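Local coordinates for bumblebee peptidoglycan recognition protein SA (Bombus, PDB 5XZ4) that probably recognises bacterial peptidoglycan in bee innate immunity, with a preference for the Dap-type over the Lys-type polymer, at residues 57-60 with 61-65. Numbering follows the deposited sequence.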
loop_
_atom_site.group_PDB
_atom_site.type_symbol
_atom_site.label_atom_id
_atom_site.label_comp_id
_atom_site.label_asym_id
_atom_site.label_seq_id
_atom_site.Cartn_x
_atom_site.Cartn_y
_atom_site.Cartn_z
ATOM N N ILE A 57 -1.714 -8.991 9.612
ATOM C CA ILE A 57 -0.447 -8.420 9.160
ATOM C C ILE A 57 0.084 -7.421 10.200
ATOM O O ILE A 57 1.275 -7.459 10.560
ATOM C CB ILE A 57 -0.606 -7.742 7.780
ATOM C CG1 ILE A 57 -1.013 -8.787 6.728
ATOM C CG2 ILE A 57 0.706 -7.058 7.387
ATOM C CD1 ILE A 57 -1.583 -8.217 5.427
ATOM N N ARG A 58 -0.815 -6.555 10.707
ATOM C CA ARG A 58 -0.430 -5.628 11.774
ATOM C C ARG A 58 0.163 -6.384 12.993
ATOM O O ARG A 58 1.204 -6.003 13.542
ATOM C CB ARG A 58 -1.632 -4.781 12.247
ATOM C CG ARG A 58 -1.290 -3.778 13.338
ATOM C CD ARG A 58 -2.434 -3.615 14.333
ATOM N NE ARG A 58 -2.845 -4.866 14.995
ATOM C CZ ARG A 58 -2.169 -5.485 15.965
ATOM N NH1 ARG A 58 -2.689 -6.613 16.493
ATOM N NH2 ARG A 58 -1.018 -5.005 16.438
ATOM N N SER A 59 -0.541 -7.434 13.440
ATOM C CA SER A 59 -0.099 -8.218 14.597
ATOM C C SER A 59 1.330 -8.760 14.345
ATOM O O SER A 59 2.197 -8.665 15.231
ATOM C CB SER A 59 -1.087 -9.354 14.795
ATOM O OG SER A 59 -0.703 -10.169 15.904
ATOM N N TYR A 60 1.563 -9.321 13.159
ATOM C CA TYR A 60 2.880 -9.876 12.834
ATOM C C TYR A 60 3.973 -8.779 12.792
ATOM O O TYR A 60 5.050 -8.911 13.375
ATOM C CB TYR A 60 2.778 -10.690 11.542
ATOM C CG TYR A 60 4.079 -11.387 11.186
ATOM C CD1 TYR A 60 4.540 -12.511 11.913
ATOM C CD2 TYR A 60 4.859 -10.910 10.119
ATOM C CE1 TYR A 60 5.755 -13.104 11.586
ATOM C CE2 TYR A 60 6.059 -11.533 9.790
ATOM C CZ TYR A 60 6.502 -12.625 10.516
ATOM O OH TYR A 60 7.701 -13.232 10.200
ATOM N N HIS A 61 3.635 -7.670 12.152
ATOM C CA HIS A 61 4.599 -6.570 12.059
ATOM C C HIS A 61 4.969 -5.984 13.417
ATOM O O HIS A 61 6.147 -5.712 13.688
ATOM C CB HIS A 61 4.069 -5.470 11.115
ATOM C CG HIS A 61 4.100 -5.846 9.666
ATOM N ND1 HIS A 61 3.771 -4.965 8.647
ATOM C CD2 HIS A 61 4.489 -6.997 9.056
ATOM C CE1 HIS A 61 3.902 -5.580 7.488
ATOM N NE2 HIS A 61 4.345 -6.814 7.701
ATOM N N MET A 62 3.960 -5.756 14.266
ATOM C CA MET A 62 4.215 -5.159 15.576
ATOM C C MET A 62 4.828 -6.151 16.576
ATOM O O MET A 62 5.800 -5.823 17.254
ATOM C CB MET A 62 2.946 -4.514 16.131
ATOM C CG MET A 62 2.543 -3.291 15.289
ATOM S SD MET A 62 1.068 -2.409 15.867
ATOM C CE MET A 62 1.701 -1.694 17.368
ATOM N N ASP A 63 4.288 -7.365 16.649
ATOM C CA ASP A 63 4.750 -8.329 17.676
ATOM C C ASP A 63 5.993 -9.099 17.259
ATOM O O ASP A 63 6.858 -9.354 18.092
ATOM C CB ASP A 63 3.640 -9.299 18.023
ATOM C CG ASP A 63 2.488 -8.651 18.741
ATOM O OD1 ASP A 63 2.536 -7.425 19.019
ATOM O OD2 ASP A 63 1.545 -9.410 18.994
ATOM N N SER A 64 6.038 -9.529 16.000
ATOM C CA SER A 64 7.184 -10.351 15.535
ATOM C C SER A 64 8.295 -9.503 14.969
ATOM O O SER A 64 9.456 -9.712 15.333
ATOM C CB SER A 64 6.740 -11.433 14.546
ATOM O OG SER A 64 6.072 -12.495 15.221
ATOM N N ASN A 65 7.981 -8.535 14.105
ATOM C CA ASN A 65 9.046 -7.661 13.587
ATOM C C ASN A 65 9.456 -6.540 14.533
ATOM O O ASN A 65 10.547 -5.980 14.368
ATOM C CB ASN A 65 8.697 -7.085 12.214
ATOM C CG ASN A 65 8.485 -8.140 11.154
ATOM O OD1 ASN A 65 9.027 -9.251 11.226
ATOM N ND2 ASN A 65 7.685 -7.817 10.177
HETATM O O HOH W 1 0.118 -6.290 18.717
HETATM O O HOH W 2 1.455 -11.527 17.373
HETATM O O HOH W 3 9.362 -11.311 9.262
#
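Tyr60, His61 and Arg58 carry this local contact in the last turns of helix 47-64. Tyr60 O accepts two backbone N-H groups, from Ser64 N at 2.9 Å and Asn65 N at 3.0 Å. The second is the straighter bond, at 158°, and makes a wider pi-type turn here. CG of Tyr60 is anti to the backbone N (chi1 -176°), which lays the ring obliquely against Ser64 and Asn65. Tyr60 CE1 lies 3.5 Å from Ser64 CB, and a water joins Tyr60 OH to Asn65 OD1.

One turn back, Ile57 CG2 sits over a face of the His61 imidazole, 3.7 Å from the ring centroid, in a CH-pi contact. Gly71 N is hydrogen-bonded to His61 ND1, and Trp67 meets the ring. Replacing His61 with an alanine removes the imidazole and would probably leave Gly71 N without its acceptor and the Ile57 methyl without its aromatic face.

Arg58 bends at chi2 and chi3. This brings Arg58 NH2 within 3.4 Å of Met62 SD, a weak hydrogen bond at the guanidinium edge. A water links Arg58 NH2 to Asp63 OD1, while NH1 forms a salt bridge with Glu55. The buried imidazole ties the helix to the following loop, whereas waters bridge several polar side chains.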